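PDB 5A1Q: AF1502 from Archaeoglobus fulgidus, which is of unknown function but consists of a STAC domain, a type associated with transmembrane solute transport and two-component signal transduction. Local coordinates for residues Lys15-Pro20 against Glu64-Lys69; Glu45-Leu50 against Glu58-Val63. All blocks are in the same frame, centred on the assembly; numbering follows the deposited sequence.

Contact 1 (Lys15-Pro20 against Glu64-Lys69); sequences KKEIGP and EERLEK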
loop_
_atom_site.group_PDB
_atom_site.type_symbol
_atom_site.label_atom_id
_atom_site.label_comp_id
_atom_site.label_asym_id
_atom_site.label_seq_id
_atom_site.Cartn_x
_atom_site.Cartn_y
_atom_site.Cartn_z
ATOM N N LYS A 15 -6.164 4.233 15.212
ATOM C CA LYS A 15 -7.196 3.511 15.929
ATOM C C LYS A 15 -8.253 4.458 16.454
ATOM O O LYS A 15 -9.425 4.065 16.485
ATOM C CB LYS A 15 -6.636 2.748 17.095
ATOM C CG LYS A 15 -5.883 1.517 16.725
ATOM C CD LYS A 15 -5.332 0.912 18.010
ATOM C CE LYS A 15 -5.159 -0.561 17.859
ATOM N NZ LYS A 15 -4.481 -1.057 19.093
ATOM N N LYS A 16 -7.851 5.689 16.828
ATOM C CA LYS A 16 -8.827 6.696 17.251
ATOM C C LYS A 16 -9.903 6.910 16.175
ATOM O O LYS A 16 -11.081 7.142 16.510
ATOM C CB LYS A 16 -8.112 8.014 17.585
ATOM C CG LYS A 16 -8.836 8.954 18.526
ATOM C CD LYS A 16 -7.863 9.569 19.517
ATOM C CE LYS A 16 -7.489 8.577 20.617
ATOM N NZ LYS A 16 -6.262 8.972 21.360
ATOM N N GLU A 17 -9.508 6.915 14.904
ATOM C CA GLU A 17 -10.437 7.150 13.785
ATOM C C GLU A 17 -11.146 5.875 13.238
ATOM O O GLU A 17 -12.359 5.894 12.963
ATOM C CB GLU A 17 -9.683 7.862 12.646
ATOM C CG GLU A 17 -9.242 9.276 12.978
ATOM C CD GLU A 17 -10.425 10.155 13.292
ATOM O OE1 GLU A 17 -11.409 10.108 12.532
ATOM O OE2 GLU A 17 -10.392 10.832 14.327
ATOM N N ILE A 18 -10.411 4.771 13.155
ATOM C CA ILE A 18 -10.732 3.576 12.349
ATOM C C ILE A 18 -11.081 2.339 13.238
ATOM O O ILE A 18 -11.660 1.336 12.761
ATOM C CB ILE A 18 -9.549 3.272 11.379
ATOM C CG1 ILE A 18 -9.493 4.339 10.216
ATOM C CG2 ILE A 18 -9.582 1.891 10.794
ATOM C CD1 ILE A 18 -8.087 4.462 9.607
ATOM N N GLY A 19 -10.705 2.352 14.504
ATOM C CA GLY A 19 -10.902 1.211 15.402
ATOM C C GLY A 19 -9.781 0.220 15.348
ATOM O O GLY A 19 -8.760 0.407 14.640
ATOM N N PRO A 20 -9.958 -0.912 16.060
ATOM C CA PRO A 20 -8.886 -1.907 16.189
ATOM C C PRO A 20 -8.261 -2.425 14.875
ATOM O O PRO A 20 -7.074 -2.781 14.816
ATOM C CB PRO A 20 -9.581 -3.022 17.010
ATOM C CG PRO A 20 -10.631 -2.370 17.752
ATOM C CD PRO A 20 -11.089 -1.196 16.951
ATOM N N GLU A 64 -3.704 12.657 9.271
ATOM C CA GLU A 64 -2.672 13.557 8.698
ATOM C C GLU A 64 -2.786 14.976 9.208
ATOM O O GLU A 64 -1.814 15.629 9.597
ATOM C CB GLU A 64 -2.756 13.586 7.186
ATOM C CG GLU A 64 -2.359 12.267 6.554
ATOM C CD GLU A 64 -1.691 12.422 5.202
ATOM O OE1 GLU A 64 -0.960 13.411 4.997
ATOM O OE2 GLU A 64 -1.871 11.525 4.353
ATOM N N GLU A 65 -4.017 15.490 9.218
ATOM C CA GLU A 65 -4.271 16.811 9.671
ATOM C C GLU A 65 -3.862 17.054 11.135
ATOM O O GLU A 65 -3.250 18.066 11.443
ATOM C CB GLU A 65 -5.781 17.139 9.469
ATOM C CG GLU A 65 -6.085 17.576 8.032
ATOM C CD GLU A 65 -7.580 17.518 7.679
ATOM O OE1 GLU A 65 -8.384 17.203 8.584
ATOM O OE2 GLU A 65 -7.923 17.726 6.483
ATOM N N ARG A 66 -4.162 16.065 11.975
ATOM C CA ARG A 66 -3.832 16.127 13.410
ATOM C C ARG A 66 -2.330 16.085 13.625
ATOM O O ARG A 66 -1.811 16.772 14.527
ATOM C CB ARG A 66 -4.457 14.941 14.159
ATOM C CG ARG A 66 -5.915 15.228 14.523
ATOM C CD ARG A 66 -6.710 13.987 14.890
ATOM N NE ARG A 66 -8.149 14.303 15.051
ATOM C CZ ARG A 66 -9.082 13.428 15.445
ATOM N NH1 ARG A 66 -8.745 12.160 15.733
ATOM N NH2 ARG A 66 -10.363 13.814 15.554
ATOM N N LEU A 67 -1.634 15.320 12.802
ATOM C CA LEU A 67 -0.160 15.277 12.912
ATOM C C LEU A 67 0.456 16.568 12.465
ATOM O O LEU A 67 1.362 17.051 13.130
ATOM C CB LEU A 67 0.418 14.082 12.172
ATOM C CG LEU A 67 0.051 12.715 12.734
ATOM C CD1 LEU A 67 0.646 11.603 11.886
ATOM C CD2 LEU A 67 0.500 12.596 14.179
ATOM N N GLU A 68 -0.061 17.163 11.380
ATOM C CA GLU A 68 0.394 18.477 10.921
ATOM C C GLU A 68 0.233 19.557 11.969
ATOM O O GLU A 68 1.101 20.426 12.147
ATOM C CB GLU A 68 -0.358 18.897 9.645
ATOM C CG GLU A 68 0.093 18.180 8.378
ATOM C CD GLU A 68 1.380 18.743 7.774
ATOM O OE1 GLU A 68 1.889 19.776 8.267
ATOM O OE2 GLU A 68 1.888 18.143 6.794
ATOM N N LYS A 69 -0.895 19.538 12.677
ATOM C CA LYS A 69 -1.179 20.532 13.711
ATOM C C LYS A 69 -0.199 20.475 14.884
ATOM O O LYS A 69 0.228 21.538 15.421
ATOM C CB LYS A 69 -2.657 20.423 14.197
ATOM C CG LYS A 69 -3.530 21.607 13.767
ATOM C CD LYS A 69 -3.475 21.882 12.259
ATOM C CE LYS A 69 -4.410 20.965 11.483
ATOM N NZ LYS A 69 -3.913 20.668 10.109
#

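Contact 2 (Glu45-Leu50 against Glu58-Val63); sequences EILSVL and EYVEIV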
loop_
_atom_site.group_PDB
_atom_site.type_symbol
_atom_site.label_atom_id
_atom_site.label_comp_id
_atom_site.label_asym_id
_atom_site.label_seq_id
_atom_site.Cartn_x
_atom_site.Cartn_y
_atom_site.Cartn_z
ATOM N N GLU A 45 4.608 8.719 3.797
ATOM C CA GLU A 45 4.459 7.706 2.711
ATOM C C GLU A 45 3.551 6.569 3.097
ATOM O O GLU A 45 2.698 6.120 2.305
ATOM C CB GLU A 45 5.793 7.204 2.277
ATOM C CG GLU A 45 5.615 6.315 1.075
ATOM C CD GLU A 45 6.859 6.222 0.241
ATOM O OE1 GLU A 45 7.444 7.274 -0.118
ATOM O OE2 GLU A 45 7.244 5.075 -0.045
ATOM N N ILE A 46 3.709 6.049 4.305
ATOM C CA ILE A 46 2.756 5.090 4.816
ATOM C C ILE A 46 1.286 5.552 4.799
ATOM O O ILE A 46 0.361 4.888 4.266
ATOM C CB ILE A 46 3.158 4.583 6.225
ATOM C CG1 ILE A 46 4.582 3.966 6.214
ATOM C CG2 ILE A 46 2.014 3.717 6.820
ATOM C CD1 ILE A 46 5.093 3.736 7.633
ATOM N N LEU A 47 1.038 6.749 5.296
ATOM C CA LEU A 47 -0.274 7.314 5.215
ATOM C C LEU A 47 -0.743 7.561 3.790
ATOM O O LEU A 47 -1.972 7.445 3.535
ATOM C CB LEU A 47 -0.353 8.641 6.035
ATOM C CG LEU A 47 -0.157 8.412 7.505
ATOM C CD1 LEU A 47 -0.068 9.755 8.209
ATOM C CD2 LEU A 47 -1.269 7.568 8.102
ATOM N N SER A 48 0.150 7.914 2.874
ATOM C CA SER A 48 -0.251 8.114 1.492
ATOM C C SER A 48 -0.891 6.807 0.910
ATOM O O SER A 48 -1.861 6.868 0.134
ATOM C CB SER A 48 0.894 8.632 0.610
ATOM O OG SER A 48 1.883 7.616 0.314
ATOM N N VAL A 49 -0.333 5.659 1.212
ATOM C CA VAL A 49 -0.945 4.371 0.801
ATOM C C VAL A 49 -2.350 4.195 1.360
ATOM O O VAL A 49 -3.284 3.939 0.647
ATOM C CB VAL A 49 -0.047 3.147 1.128
ATOM C CG1 VAL A 49 -0.705 1.813 0.829
ATOM C CG2 VAL A 49 1.284 3.338 0.420
ATOM N N LEU A 50 -2.528 4.425 2.667
ATOM C CA LEU A 50 -3.786 4.248 3.297
ATOM C C LEU A 50 -4.808 5.280 2.828
ATOM O O LEU A 50 -6.017 4.938 2.763
ATOM C CB LEU A 50 -3.665 4.268 4.810
ATOM C CG LEU A 50 -2.833 3.101 5.396
ATOM C CD1 LEU A 50 -2.691 3.261 6.915
ATOM C CD2 LEU A 50 -3.390 1.786 4.953
ATOM N N GLU A 58 -11.059 9.387 4.281
ATOM C CA GLU A 58 -11.390 10.554 5.118
ATOM C C GLU A 58 -10.744 10.462 6.487
ATOM O O GLU A 58 -10.229 11.456 7.046
ATOM C CB GLU A 58 -12.904 10.682 5.272
ATOM C CG GLU A 58 -13.284 12.064 5.768
ATOM C CD GLU A 58 -14.752 12.214 6.048
ATOM O OE1 GLU A 58 -15.163 11.869 7.180
ATOM O OE2 GLU A 58 -15.477 12.688 5.138
ATOM N N TYR A 59 -10.736 9.265 7.032
ATOM C CA TYR A 59 -10.226 9.041 8.371
ATOM C C TYR A 59 -8.704 9.241 8.389
ATOM O O TYR A 59 -8.137 9.800 9.320
ATOM C CB TYR A 59 -10.617 7.622 8.866
ATOM C CG TYR A 59 -12.094 7.390 8.792
ATOM C CD1 TYR A 59 -12.900 7.831 9.834
ATOM C CD2 TYR A 59 -12.720 6.874 7.643
ATOM C CE1 TYR A 59 -14.272 7.695 9.786
ATOM C CE2 TYR A 59 -14.093 6.721 7.601
ATOM C CZ TYR A 59 -14.855 7.146 8.674
ATOM O OH TYR A 59 -16.226 7.017 8.646
ATOM N N VAL A 60 -8.009 8.767 7.341
ATOM C CA VAL A 60 -6.559 8.964 7.226
ATOM C C VAL A 60 -6.225 10.457 7.047
ATOM O O VAL A 60 -5.221 10.935 7.608
ATOM C CB VAL A 60 -5.992 8.084 6.083
ATOM C CG1 VAL A 60 -4.503 8.376 5.874
ATOM C CG2 VAL A 60 -6.289 6.645 6.365
ATOM N N GLU A 61 -7.047 11.220 6.306
ATOM C CA GLU A 61 -6.886 12.645 6.092
ATOM C C GLU A 61 -6.943 13.315 7.477
ATOM O O GLU A 61 -6.149 14.212 7.794
ATOM C CB GLU A 61 -7.992 13.186 5.113
ATOM C CG GLU A 61 -7.744 12.790 3.634
ATOM C CD GLU A 61 -8.822 13.057 2.562
ATOM O OE1 GLU A 61 -10.046 13.179 2.839
ATOM O OE2 GLU A 61 -8.412 13.100 1.368
ATOM N N ILE A 62 -7.899 12.890 8.310
ATOM C CA ILE A 62 -8.029 13.461 9.674
ATOM C C ILE A 62 -6.721 13.196 10.501
ATOM O O ILE A 62 -6.201 14.117 11.137
ATOM C CB ILE A 62 -9.303 12.940 10.384
ATOM C CG1 ILE A 62 -10.514 13.551 9.684
ATOM C CG2 ILE A 62 -9.200 13.288 11.891
ATOM C CD1 ILE A 62 -11.830 12.966 10.107
ATOM N N VAL A 63 -6.199 11.962 10.433
ATOM C CA VAL A 63 -4.909 11.688 11.130
ATOM C C VAL A 63 -3.809 12.553 10.597
ATOM O O VAL A 63 -3.089 13.169 11.368
ATOM C CB VAL A 63 -4.514 10.214 10.949
ATOM C CG1 VAL A 63 -3.122 9.929 11.539
ATOM C CG2 VAL A 63 -5.505 9.307 11.629
#

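Contact 1 (Lys15-Pro20 against Glu64-Lys69)
Glu17 and Arg66 meet in a surface salt bridge, with a single carboxylate oxygen doing the work: OE2 of Glu17 lies 2.5 Å from NH1 of Arg66, a short separation. The same oxygen is 3.2 Å from NH2 of Arg66, so it sits near both terminal nitrogens but is biased to one of them. The two flat groups are not paired side by side. The carboxylate plane is turned 76° from the guanidinium plane, and OE2 approaches the guanidinium obliquely. Lys16 adds a looser contact, its CG coming within 4.3 Å of NH1 of Arg66. The rest of its chain leads away, so that Lys16 NZ ends 6.9 Å from Arg66 NH1.

The pair joins the last turn of helix 7-18 to the C-terminal half of helix 57-70, the first and last helices of this four-helix, all-alpha domain. Their backbones stay well apart here, with Glu17 CA and Arg66 CA 11.2 Å from each other, and the gap is spanned by side chains reaching out from opposite directions. Arg66 does so with a chain extended from CG to NE. Glu17 is instead folded at chi2 (-61°), which brings its carboxylate round to the guanidinium.

Behind the bridge, the Glu17 side chain also rests on Tyr59, Ile62 and Val63 of helix 57-70, so packing on these residues, together with the charge pairing, is consistent with a fixed place for the carboxylate. Helix 7-18 stops just past this point: Gly19 N still bonds to Lys15 O at 2.9 Å, but Gly19 has positive phi (87°), where a side chain would jam against the preceding carbonyl oxygen. On the same helix as Arg66, Glu64, before it, and Glu68, after it, form salt bridges to Lys51 and Lys44 of helix 43-51.

Contact 2 (Glu45-Leu50 against Glu58-Val63)
Val60 packs against Leu47 and Leu50, an apolar contact between two consecutive helices, 43-51 and 57-70, which a short linker joins into a helical hairpin. The backbones come close, the CA atoms of Leu50 and Val60 being 6.7 Å apart, and all three touching residues are buried.

The apolar interactions divide between the two branches of Val60, which accounts for 79 Å² of the 189 Å² buried in total. CG1 of Val60 serves Leu47, meeting its CD2 at 4.0 Å, the two side chains crossing at a slant. CG2 of Val60 faces the following turn of helix 43-51 and lies 3.9 Å from CB of Leu50. This division follows from chi1 of 175°, which sends CG1 trans to the valine's own nitrogen and sets CG2 beside it. An alanine here lacks both methyls, and a gap would probably open beside Leu47 and Leu50.

Methyl-to-backbone contacts add to this: CG1 of Val60 lies 3.6 Å from the carbonyl oxygen of Leu47, so the branched side chain rests on main chain as well as on leucine methylenes and methyls. On other sides of helix 43-51, Ile46 and Val49 pack on helix 22-33, while Leu50 touches Ser32 of the second subunit and Val49 touches Met52 of the second subunit. This helix therefore takes part in both the core and the dimer contact.

The hydrogen bonds lie within the helices, none across the pair. In segment 45-50 the carbonyl of Glu45 accepts twice, from Val49 N at 3.3 Å and from the side chain of Ser48. The serine OG donates to Glu45 O at 2.6 Å, meeting the C=O at 119° and tilted 18° from the carbonyl plane.

The two contacts lie about 8 Å apart, centre to centre, and share helix 57-70. Contact 2 uses its N-terminal part and contact 1 its C-terminal half. Along the chain, contact 2 is nested inside the loop that contact 1 closes, between helices 7-18 and 57-70. They also touch directly: Ile18 CG1 is 3.7 Å from Tyr59 CB, and Glu64 OE2 is 3.7 Å from Leu47 CB. Helix 57-70 thus packs against helix 7-18 as well as helix 43-51, with a charged surface pair in contact 1 and buried aliphatic packing in contact 2, joining the first and last helices of this small domain.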